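Local coordinates for bartonella effector protein (Bep) substrate of VirB T4SS (Bartonella clarridgeiae, PDB 4YK2) that is an effector substrate of the VirB type IV secretion system, here represented by its BID domain, a module that probably takes part in recognition by the secretion machinery, at residues R42-I47 and E103-K108; N78-E81 and K85-G88; S67-I72 and A112-A117; S73-L76 and E81-A84. One frame throughout, in Å; residues are numbered along the deposited sequence.

Contact 1. Residues R42-I47 and E103-K108; sequences RRLSQI and EKNISK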
loop_
_atom_site.group_PDB
_atom_site.type_symbol
_atom_site.label_atom_id
_atom_site.label_comp_id
_atom_site.label_asym_id
_atom_site.label_seq_id
_atom_site.Cartn_x
_atom_site.Cartn_y
_atom_site.Cartn_z
ATOM N N ARG A 42 -3.297 -3.773 3.781
ATOM C CA ARG A 42 -3.142 -5.123 4.314
ATOM C C ARG A 42 -3.919 -6.144 3.473
ATOM O O ARG A 42 -3.391 -7.212 3.143
ATOM C CB ARG A 42 -3.592 -5.197 5.780
ATOM C CG ARG A 42 -2.543 -4.709 6.781
ATOM C CD ARG A 42 -2.908 -5.080 8.216
ATOM N NE ARG A 42 -4.236 -4.599 8.581
ATOM C CZ ARG A 42 -4.471 -3.454 9.211
ATOM N NH1 ARG A 42 -3.465 -2.663 9.562
ATOM N NH2 ARG A 42 -5.715 -3.108 9.495
ATOM N N ARG A 43 -5.164 -5.812 3.133
ATOM C CA ARG A 43 -6.025 -6.705 2.354
ATOM C C ARG A 43 -5.429 -6.979 0.981
ATOM O O ARG A 43 -5.350 -8.133 0.537
ATOM C CB ARG A 43 -7.436 -6.111 2.196
ATOM C CG ARG A 43 -8.471 -7.113 1.658
ATOM C CD ARG A 43 -9.833 -6.456 1.337
ATOM N NE ARG A 43 -9.700 -5.470 0.262
ATOM C CZ ARG A 43 -9.736 -5.764 -1.038
ATOM N NH1 ARG A 43 -9.901 -7.018 -1.435
ATOM N NH2 ARG A 43 -9.607 -4.804 -1.947
ATOM N N LEU A 44 -4.984 -5.920 0.319
ATOM C CA LEU A 44 -4.373 -6.062 -1.004
ATOM C C LEU A 44 -2.990 -6.734 -0.966
ATOM O O LEU A 44 -2.628 -7.467 -1.895
ATOM C CB LEU A 44 -4.278 -4.693 -1.672
ATOM C CG LEU A 44 -5.644 -4.066 -2.005
ATOM C CD1 LEU A 44 -5.465 -2.618 -2.397
ATOM C CD2 LEU A 44 -6.347 -4.816 -3.136
ATOM N N SER A 45 -2.222 -6.493 0.094
ATOM C CA SER A 45 -0.888 -7.107 0.219
ATOM C C SER A 45 -0.993 -8.623 0.410
ATOM O O SER A 45 -0.153 -9.393 -0.075
ATOM C CB SER A 45 -0.097 -6.486 1.385
ATOM O OG SER A 45 0.266 -5.129 1.114
ATOM N N GLN A 46 -2.021 -9.041 1.138
ATOM C CA GLN A 46 -2.334 -10.457 1.271
ATOM C C GLN A 46 -2.560 -11.081 -0.111
ATOM O O GLN A 46 -2.056 -12.179 -0.396
ATOM C CB GLN A 46 -3.558 -10.655 2.173
ATOM C CG GLN A 46 -4.136 -12.081 2.175
ATOM C CD GLN A 46 -3.139 -13.133 2.640
ATOM O OE1 GLN A 46 -2.259 -12.858 3.462
ATOM N NE2 GLN A 46 -3.278 -14.351 2.117
ATOM N N ILE A 47 -3.291 -10.379 -0.974
ATOM C CA ILE A 47 -3.583 -10.895 -2.315
ATOM C C ILE A 47 -2.347 -10.889 -3.214
ATOM O O ILE A 47 -2.077 -11.858 -3.934
ATOM C CB ILE A 47 -4.724 -10.097 -2.985
ATOM C CG1 ILE A 47 -6.018 -10.206 -2.165
ATOM C CG2 ILE A 47 -4.945 -10.605 -4.401
ATOM C CD1 ILE A 47 -7.128 -9.228 -2.599
ATOM N N GLU A 103 -1.408 -10.344 -9.607
ATOM C CA GLU A 103 -1.024 -9.338 -10.594
ATOM C C GLU A 103 -2.128 -8.306 -10.815
ATOM O O GLU A 103 -1.846 -7.118 -10.940
ATOM C CB GLU A 103 -0.639 -10.000 -11.924
ATOM C CG GLU A 103 0.712 -10.715 -11.848
ATOM C CD GLU A 103 1.175 -11.294 -13.181
ATOM O OE1 GLU A 103 0.382 -11.326 -14.147
ATOM O OE2 GLU A 103 2.342 -11.724 -13.253
ATOM N N LYS A 104 -3.378 -8.759 -10.838
ATOM C CA LYS A 104 -4.500 -7.864 -11.116
ATOM C C LYS A 104 -4.833 -6.954 -9.943
ATOM O O LYS A 104 -5.706 -6.100 -10.052
ATOM C CB LYS A 104 -5.747 -8.658 -11.502
ATOM C CG LYS A 104 -5.677 -9.269 -12.889
ATOM C CD LYS A 104 -6.831 -10.239 -13.113
ATOM C CE LYS A 104 -6.615 -11.079 -14.363
ATOM N NZ LYS A 104 -7.720 -12.057 -14.573
ATOM N N ASN A 105 -4.134 -7.113 -8.827
ATOM C CA ASN A 105 -4.404 -6.253 -7.683
ATOM C C ASN A 105 -3.265 -5.297 -7.370
ATOM O O ASN A 105 -3.368 -4.489 -6.456
ATOM C CB ASN A 105 -4.743 -7.107 -6.463
ATOM C CG ASN A 105 -6.201 -7.520 -6.455
ATOM O OD1 ASN A 105 -7.053 -6.766 -6.008
ATOM N ND2 ASN A 105 -6.495 -8.700 -6.991
ATOM N N ILE A 106 -2.185 -5.376 -8.143
ATOM C CA ILE A 106 -1.056 -4.481 -7.945
ATOM C C ILE A 106 -1.464 -3.011 -8.161
ATOM O O ILE A 106 -1.124 -2.140 -7.351
ATOM C CB ILE A 106 0.112 -4.908 -8.850
ATOM C CG1 ILE A 106 0.764 -6.168 -8.255
ATOM C CG2 ILE A 106 1.127 -3.797 -9.000
ATOM C CD1 ILE A 106 1.841 -6.772 -9.109
ATOM N N SER A 107 -2.203 -2.735 -9.236
ATOM C CA SER A 107 -2.674 -1.376 -9.498
ATOM C C SER A 107 -3.412 -0.768 -8.282
ATOM O O SER A 107 -3.118 0.355 -7.866
ATOM C CB SER A 107 -3.581 -1.366 -10.735
ATOM O OG SER A 107 -3.976 -0.051 -11.065
ATOM N N LYS A 108 -4.339 -1.520 -7.693
ATOM C CA LYS A 108 -5.098 -0.982 -6.567
ATOM C C LYS A 108 -4.231 -0.879 -5.309
ATOM O O LYS A 108 -4.441 0.017 -4.492
ATOM C CB LYS A 108 -6.352 -1.824 -6.304
ATOM C CG LYS A 108 -7.519 -1.534 -7.273
ATOM C CD LYS A 108 -8.212 -0.197 -6.978
ATOM C CE LYS A 108 -9.446 0.017 -7.860
ATOM N NZ LYS A 108 -10.285 1.155 -7.389
HETATM O O HOH W 1 -9.341 -6.735 -4.582
#

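Contact 2. Residues N78-E81 and K85-G88; sequences NSPE and KLAG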
loop_
_atom_site.group_PDB
_atom_site.type_symbol
_atom_site.label_atom_id
_atom_site.label_comp_id
_atom_site.label_asym_id
_atom_site.label_seq_id
_atom_site.Cartn_x
_atom_site.Cartn_y
_atom_site.Cartn_z
ATOM N N ASN A 78 6.392 -1.611 -11.507
ATOM C CA ASN A 78 7.228 -2.119 -12.582
ATOM C C ASN A 78 8.067 -3.346 -12.193
ATOM O O ASN A 78 8.416 -4.143 -13.053
ATOM C CB ASN A 78 8.134 -0.996 -13.082
ATOM C CG ASN A 78 7.345 0.092 -13.782
ATOM O OD1 ASN A 78 6.921 -0.077 -14.918
ATOM N ND2 ASN A 78 7.151 1.211 -13.107
ATOM N N SER A 79 8.384 -3.499 -10.911
ATOM C CA SER A 79 9.185 -4.643 -10.453
ATOM C C SER A 79 8.721 -5.124 -9.082
ATOM O O SER A 79 9.504 -5.136 -8.130
ATOM C CB SER A 79 10.678 -4.287 -10.381
ATOM O OG SER A 79 11.135 -3.672 -11.569
ATOM N N PRO A 80 7.448 -5.531 -8.969
ATOM C CA PRO A 80 6.936 -5.922 -7.652
ATOM C C PRO A 80 7.701 -7.060 -6.978
ATOM O O PRO A 80 7.758 -7.092 -5.749
ATOM C CB PRO A 80 5.491 -6.351 -7.957
ATOM C CG PRO A 80 5.495 -6.680 -9.405
ATOM C CD PRO A 80 6.414 -5.673 -10.007
ATOM N N GLU A 81 8.299 -7.968 -7.749
ATOM C CA GLU A 81 8.979 -9.093 -7.105
ATOM C C GLU A 81 10.349 -8.666 -6.537
ATOM O O GLU A 81 11.021 -9.446 -5.883
ATOM C CB GLU A 81 9.079 -10.302 -8.071
ATOM C CG GLU A 81 7.716 -11.052 -8.172
ATOM C CD GLU A 81 7.735 -12.381 -8.935
ATOM O OE1 GLU A 81 8.361 -12.442 -10.019
ATOM O OE2 GLU A 81 7.097 -13.364 -8.456
ATOM N N LYS A 85 8.372 -12.484 -3.693
ATOM C CA LYS A 85 7.711 -13.278 -4.726
ATOM C C LYS A 85 6.202 -13.017 -4.699
ATOM O O LYS A 85 5.616 -12.893 -3.626
ATOM C CB LYS A 85 7.997 -14.771 -4.516
ATOM C CG LYS A 85 7.389 -15.663 -5.578
ATOM C CD LYS A 85 8.007 -17.047 -5.551
ATOM C CE LYS A 85 7.250 -17.955 -4.619
ATOM N NZ LYS A 85 5.875 -18.196 -5.134
ATOM N N LEU A 86 5.577 -12.914 -5.866
ATOM C CA LEU A 86 4.126 -12.734 -5.913
ATOM C C LEU A 86 3.419 -14.004 -5.451
ATOM O O LEU A 86 3.960 -15.110 -5.593
ATOM C CB LEU A 86 3.668 -12.373 -7.323
ATOM C CG LEU A 86 4.189 -11.074 -7.929
ATOM C CD1 LEU A 86 3.596 -10.882 -9.313
ATOM C CD2 LEU A 86 3.868 -9.899 -7.036
ATOM N N ALA A 87 2.221 -13.849 -4.901
ATOM C CA ALA A 87 1.410 -14.998 -4.510
ATOM C C ALA A 87 1.093 -15.843 -5.734
ATOM O O ALA A 87 1.124 -15.347 -6.857
ATOM C CB ALA A 87 0.127 -14.550 -3.829
ATOM N N GLY A 88 0.788 -17.117 -5.516
ATOM C CA GLY A 88 0.522 -18.027 -6.618
ATOM C C GLY A 88 1.820 -18.473 -7.260
ATOM O O GLY A 88 2.890 -18.292 -6.683
#

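Contact 3. Residues S67-I72 and A112-A117; sequences SFTKII and AIHKYA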
loop_
_atom_site.group_PDB
_atom_site.type_symbol
_atom_site.label_atom_id
_atom_site.label_comp_id
_atom_site.label_asym_id
_atom_site.label_seq_id
_atom_site.Cartn_x
_atom_site.Cartn_y
_atom_site.Cartn_z
ATOM N N SER A 67 7.703 11.729 0.787
ATOM C CA SER A 67 8.325 11.964 -0.516
ATOM C C SER A 67 8.940 10.678 -1.113
ATOM O O SER A 67 9.259 10.640 -2.303
ATOM C CB SER A 67 9.385 13.072 -0.426
ATOM O OG SER A 67 10.541 12.647 0.272
ATOM N N PHE A 68 9.089 9.622 -0.310
ATOM C CA PHE A 68 9.594 8.335 -0.831
ATOM C C PHE A 68 8.533 7.542 -1.616
ATOM O O PHE A 68 8.850 6.526 -2.241
ATOM C CB PHE A 68 10.124 7.436 0.304
ATOM C CG PHE A 68 11.514 7.781 0.769
ATOM C CD1 PHE A 68 12.595 7.686 -0.091
ATOM C CD2 PHE A 68 11.739 8.179 2.080
ATOM C CE1 PHE A 68 13.880 8.006 0.338
ATOM C CE2 PHE A 68 13.023 8.491 2.519
ATOM C CZ PHE A 68 14.092 8.401 1.645
ATOM N N THR A 69 7.286 8.005 -1.579
ATOM C CA THR A 69 6.160 7.293 -2.186
ATOM C C THR A 69 6.339 7.057 -3.686
ATOM O O THR A 69 6.014 5.984 -4.198
ATOM C CB THR A 69 4.834 8.052 -1.946
ATOM O OG1 THR A 69 4.578 8.117 -0.536
ATOM C CG2 THR A 69 3.664 7.348 -2.632
ATOM N N LYS A 70 6.881 8.043 -4.390
ATOM C CA LYS A 70 7.047 7.907 -5.829
ATOM C C LYS A 70 8.001 6.750 -6.182
ATOM O O LYS A 70 7.712 5.939 -7.070
ATOM C CB LYS A 70 7.550 9.221 -6.432
ATOM C CG LYS A 70 7.629 9.197 -7.963
ATOM C CD LYS A 70 8.258 10.464 -8.521
ATOM C CE LYS A 70 8.148 10.503 -10.036
ATOM N NZ LYS A 70 8.430 11.864 -10.577
ATOM N N ILE A 71 9.122 6.668 -5.472
ATOM C CA ILE A 71 10.141 5.646 -5.738
ATOM C C ILE A 71 9.619 4.245 -5.423
ATOM O O ILE A 71 9.736 3.316 -6.222
ATOM C CB ILE A 71 11.424 5.940 -4.928
ATOM C CG1 ILE A 71 12.192 7.097 -5.570
ATOM C CG2 ILE A 71 12.314 4.698 -4.854
ATOM C CD1 ILE A 71 13.243 7.722 -4.657
ATOM N N ILE A 72 9.034 4.103 -4.245
ATOM C CA ILE A 72 8.453 2.841 -3.828
ATOM C C ILE A 72 7.324 2.385 -4.767
ATOM O O ILE A 72 7.273 1.213 -5.151
ATOM C CB ILE A 72 7.996 2.952 -2.373
ATOM C CG1 ILE A 72 9.243 2.999 -1.468
ATOM C CG2 ILE A 72 7.092 1.777 -1.997
ATOM C CD1 ILE A 72 8.981 3.501 -0.039
ATOM N N ALA A 112 -3.717 2.577 -3.151
ATOM C CA ALA A 112 -3.971 2.662 -1.719
ATOM C C ALA A 112 -2.761 3.245 -0.996
ATOM O O ALA A 112 -2.906 3.991 -0.031
ATOM C CB ALA A 112 -4.326 1.304 -1.161
ATOM N N ILE A 113 -1.567 2.929 -1.486
ATOM C CA ILE A 113 -0.348 3.485 -0.913
ATOM C C ILE A 113 -0.264 4.988 -1.190
ATOM O O ILE A 113 0.139 5.759 -0.317
ATOM C CB ILE A 113 0.896 2.731 -1.438
ATOM C CG1 ILE A 113 0.944 1.327 -0.833
ATOM C CG2 ILE A 113 2.184 3.494 -1.112
ATOM C CD1 ILE A 113 1.981 0.408 -1.501
ATOM N N HIS A 114 -0.667 5.417 -2.384
ATOM C CA HIS A 114 -0.701 6.851 -2.695
ATOM C C HIS A 114 -1.711 7.579 -1.796
ATOM O O HIS A 114 -1.429 8.674 -1.302
ATOM C CB HIS A 114 -1.046 7.099 -4.166
ATOM C CG HIS A 114 0.133 7.042 -5.090
ATOM N ND1 HIS A 114 1.084 8.039 -5.151
ATOM C CD2 HIS A 114 0.506 6.112 -6.006
ATOM C CE1 HIS A 114 2.000 7.718 -6.050
ATOM N NE2 HIS A 114 1.669 6.556 -6.588
ATOM N N LYS A 115 -2.875 6.973 -1.577
ATOM C CA LYS A 115 -3.882 7.563 -0.680
ATOM C C LYS A 115 -3.385 7.644 0.762
ATOM O O LYS A 115 -3.590 8.650 1.436
ATOM C CB LYS A 115 -5.184 6.773 -0.735
ATOM C CG LYS A 115 -5.957 6.966 -2.027
ATOM C CD LYS A 115 -7.288 6.242 -1.989
ATOM C CE LYS A 115 -7.983 6.340 -3.345
ATOM N NZ LYS A 115 -9.056 5.321 -3.499
ATOM N N TYR A 116 -2.735 6.579 1.226
ATOM C CA TYR A 116 -2.111 6.557 2.543
ATOM C C TYR A 116 -1.099 7.695 2.680
ATOM O O TYR A 116 -1.143 8.473 3.640
ATOM C CB TYR A 116 -1.443 5.190 2.776
ATOM C CG TYR A 116 -0.591 5.110 4.019
ATOM C CD1 TYR A 116 -1.162 4.863 5.263
ATOM C CD2 TYR A 116 0.789 5.255 3.945
ATOM C CE1 TYR A 116 -0.385 4.786 6.392
ATOM C CE2 TYR A 116 1.575 5.180 5.070
ATOM C CZ TYR A 116 0.982 4.939 6.291
ATOM O OH TYR A 116 1.770 4.857 7.409
ATOM N N ALA A 117 -0.206 7.809 1.702
ATOM C CA ALA A 117 0.804 8.870 1.696
ATOM C C ALA A 117 0.191 10.267 1.702
ATOM O O ALA A 117 0.683 11.152 2.393
ATOM C CB ALA A 117 1.712 8.721 0.501
#

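Contact 4. Residues S73-L76 and E81-A84; sequences SNTL and ESFA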
loop_
_atom_site.group_PDB
_atom_site.type_symbol
_atom_site.label_atom_id
_atom_site.label_comp_id
_atom_site.label_asym_id
_atom_site.label_seq_id
_atom_site.Cartn_x
_atom_site.Cartn_y
_atom_site.Cartn_z
ATOM N N SER A 73 6.459 3.315 -5.175
ATOM C CA SER A 73 5.329 3.008 -6.058
ATOM C C SER A 73 5.755 2.548 -7.436
ATOM O O SER A 73 5.153 1.639 -8.005
ATOM C CB SER A 73 4.416 4.237 -6.212
ATOM O OG SER A 73 3.813 4.526 -4.967
ATOM N N ASN A 74 6.773 3.202 -7.982
ATOM C CA ASN A 74 7.340 2.836 -9.277
ATOM C C ASN A 74 7.911 1.423 -9.260
ATOM O O ASN A 74 7.734 0.645 -10.201
ATOM C CB ASN A 74 8.437 3.821 -9.679
ATOM C CG ASN A 74 9.078 3.463 -10.995
ATOM O OD1 ASN A 74 8.483 3.657 -12.057
ATOM N ND2 ASN A 74 10.297 2.937 -10.942
ATOM N N THR A 75 8.622 1.096 -8.186
ATOM C CA THR A 75 9.162 -0.256 -8.036
ATOM C C THR A 75 8.026 -1.268 -7.931
ATOM O O THR A 75 8.077 -2.337 -8.534
ATOM C CB THR A 75 10.079 -0.382 -6.804
ATOM O OG1 THR A 75 11.246 0.428 -7.004
ATOM C CG2 THR A 75 10.497 -1.842 -6.595
ATOM N N LEU A 76 6.976 -0.918 -7.196
ATOM C CA LEU A 76 5.855 -1.839 -7.020
ATOM C C LEU A 76 5.125 -2.084 -8.344
ATOM O O LEU A 76 4.695 -3.205 -8.635
ATOM C CB LEU A 76 4.881 -1.295 -5.971
ATOM C CG LEU A 76 3.757 -2.223 -5.523
ATOM C CD1 LEU A 76 4.308 -3.545 -5.033
ATOM C CD2 LEU A 76 2.930 -1.543 -4.405
ATOM N N GLU A 81 8.299 -7.968 -7.749
ATOM C CA GLU A 81 8.979 -9.093 -7.105
ATOM C C GLU A 81 10.349 -8.666 -6.537
ATOM O O GLU A 81 11.021 -9.446 -5.883
ATOM C CB GLU A 81 9.079 -10.302 -8.071
ATOM C CG GLU A 81 7.716 -11.052 -8.172
ATOM C CD GLU A 81 7.735 -12.381 -8.935
ATOM O OE1 GLU A 81 8.361 -12.442 -10.019
ATOM O OE2 GLU A 81 7.097 -13.364 -8.456
ATOM N N SER A 82 10.716 -7.400 -6.712
ATOM C CA SER A 82 11.815 -6.816 -5.933
ATOM C C SER A 82 11.515 -6.889 -4.441
ATOM O O SER A 82 12.421 -7.041 -3.629
ATOM C CB SER A 82 12.055 -5.346 -6.313
ATOM O OG SER A 82 12.637 -5.249 -7.598
ATOM N N PHE A 83 10.239 -6.755 -4.068
ATOM C CA PHE A 83 9.882 -6.760 -2.655
ATOM C C PHE A 83 9.742 -8.185 -2.107
ATOM O O PHE A 83 10.209 -8.492 -1.008
ATOM C CB PHE A 83 8.580 -5.956 -2.425
ATOM C CG PHE A 83 8.710 -4.493 -2.761
ATOM C CD1 PHE A 83 9.536 -3.666 -2.010
ATOM C CD2 PHE A 83 8.006 -3.942 -3.819
ATOM C CE1 PHE A 83 9.674 -2.325 -2.320
ATOM C CE2 PHE A 83 8.119 -2.590 -4.123
ATOM C CZ PHE A 83 8.946 -1.780 -3.371
ATOM N N ALA A 84 9.082 -9.045 -2.873
ATOM C CA ALA A 84 8.882 -10.440 -2.499
ATOM C C ALA A 84 8.304 -11.158 -3.699
ATOM O O ALA A 84 7.790 -10.520 -4.613
ATOM C CB ALA A 84 7.940 -10.567 -1.299
#

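Contact 1. Residues R42-I47 and E103-K108
In the four-helix bundle of the BID domain, Leu-44 and Ile-47 of helix 21-49 meet Asn-105 and Lys-108 where helix 106-123 begins. Residues Glu-103 to Ile-106 form a type I beta turn that leads into that helix. The turn presents the amide of Asn-105 to helix 21-49.

Leu-44 is buried and crosses the Asn-105 side chain at about a right angle. Its CG stands beside the backbone N and anti to the carbonyl carbon (chi1 -66°), and the two methyls part from there. Leu-44 CD1 rests against the backbone, 3.5 Å from Lys-108 O. Leu-44 CD2 lies 3.5 Å from Asn-105 OD1. Lys-108 adds its CB, 4.1 Å from Leu-44 CD1.

The other end of the amide meets Ile-47, one helical turn on. The branch methyl CG2 of Ile-47 does this, 3.6 Å from Asn-105 ND2. That nitrogen also donates to Gln-101 O.

A water joins the two segments beside Leu-44 CD2. Arg-43, salt-bridged to Glu-40, donates to it from NH1 at 3.2 Å. The water lies in the plane of the guanidinium, at its edge, and donates in turn to Asn-105 OD1 at 2.7 Å. Both ends of the amide thus have a polar partner, ND2 at Gln-101 O and OD1 at the water, which should hold the amide's rotation.

Contact 2. Residues N78-E81 and K85-G88
Lys-85 and Leu-86 meet Glu-81 and Pro-80 a few residues earlier in the same loop. The CB of Lys-85 points away from residues 78-81, but its CG still touches Glu-81. Lys-85 CG lies 3.7 Å from Glu-81 OE2, and the two side chains run side by side in the same direction. This Glu-81 side chain is one of two deposited conformers. The ammonium does not reach the carboxylate: Lys-85 NZ is 6.0 Å from Glu-81 OE2. Any attraction between the charges is probably weak. A bound sulfate ion, probably from the crystallisation liquor, lies about 6 Å from the Lys-85 side chain.

Leu-86 makes most of the second segment's share. Its backbone N donates to Glu-81 OE2 at 3.0 Å. The bond is nearly straight, with an N-H...O angle of 171°, and uses the lone pair of OE2 that faces away from the other carboxylate oxygen. Arg-99 NH1 is a second, long and weak, partner of OE2. The Leu-86 side chain crosses Glu-81 at about a right angle, with the two CG atoms of Leu-86 and Glu-81 3.5 Å apart. Its CD2 reaches the ring of Pro-80, 4.0 Å from Pro-80 CB. Farther on, Leu-86 packs on Val-48, Phe-49 and Glu-103.

Ala-87 and Gly-88 carry the chain onward, and their carbonyls accept bonds from Arg-99 of helix 97-103. The positive phi of Gly-88 (78°) suits a glycine. A side-chain-to-backbone hydrogen bond, backed by apolar packing, thus closes the short loop between helix 69-78 and the antiparallel strands 90-91 and 94-95, at one end of the BID four-helix bundle.

Contact 3. Residues S67-I72 and A112-A117
The hydroxyl OG1 of Thr-69, which sits 3.1 Å from Ala-117 CB, donates its hydrogen bond back to Pro-66 O. That bond stays within the turn leading into helix 69-78 and satisfies a buried polar atom. The methyl of Ala-117 is pressed tightly against this hydroxyl from the facing helix.

Thr-69 fills the gap between the two backbones, whose CA atoms are 6.8 Å apart at Thr-69 and Ala-117. Its two branches do different work. With chi1 at -62°, OG1 lies beside the backbone N, and CG2 lies anti to it. The methyl thus turns to the imidazole of His-114, 3.7 Å from His-114 ND1 and 3.8 Å from His-114 CE1. It meets the ring obliquely. The same methyl comes 4.4 Å from Ile-113 CG2, deeper in the bundle. The His-114 ring also touches Ser-73, one turn farther along helix 69-78.

This buried contact joins helix 69-78 to helix 106-123 within the four-helix bundle. Thr-69 and Ile-72 also lean on Ile-62 of helix 56-64. Ala-112 and Tyr-116 turn to helix 21-49, where they touch Gln-37, Ile-41 and Glu-38.

Contact 4. Residues S73-L76 and E81-A84
Two first torsions bring Thr-75 and Phe-83 together. In Thr-75, chi1 of -66° sets CG2 opposite the backbone N and sends this methyl to the loop. In Phe-83, chi1 of -64° places CG beside the backbone N, and the ring reaches back to helix 69-78.

The Thr-75 methyl meets the outer end of the ring. Thr-75 CG2 is 3.5 Å from Phe-83 CE2 and 3.6 Å from Phe-83 CZ. It approaches obliquely, and Thr-75 CB follows behind it, 3.9 Å from Phe-83 CZ. The same methyl also touches Ser-82, with Thr-75 CG2 3.8 Å from Ser-82 CB. One methyl therefore packs against two successive loop residues. The hydroxyl of Thr-75 makes a weak bond to Ile-71 O within its own helix.

Leu-76 meets the ring in two ways. Its backbone N lies at the ring edge, near the ring plane, 3.7 Å from Phe-83 CE2. Its side chain crosses the Phe-83 side chain at about a right angle, with Leu-76 CD1 3.9 Å from Phe-83 CD2. This methyl comes from out of the ring plane.

Residues 81-84 lie just past the end of helix 69-78, so the chain folds back on the helix it has left. Phe-83 also packs on Phe-49, at the end of helix 21-49, and on Leu-55 of the loop that follows. Leu-76 continues into the bundle, touching Leu-109, Val-110 and Ile-113 of helix 106-123.

Overall arrangement
Contacts 1 and 3 both use helix 106-123, and their centres lie 15 Å apart. They touch through Leu-44 CD1 and Ala-112 CB, 4.3 Å apart. Contacts 3 and 4 share helix 69-78 and meet where Ile-113 CD1 comes 3.6 Å from Leu-76 CD2. The segments of contacts 2 and 4 share Glu-81, which takes part only in contact 2; the two centres are 7 Å apart. Contact 2 reaches contact 1 through Pro-80 CG, 3.7 Å from Ile-106 CD1. Contacts 2 and 3 do not touch: their nearest atoms are about 7 Å apart. The set runs from the bundle interior at contact 3 to the loop at contact 2.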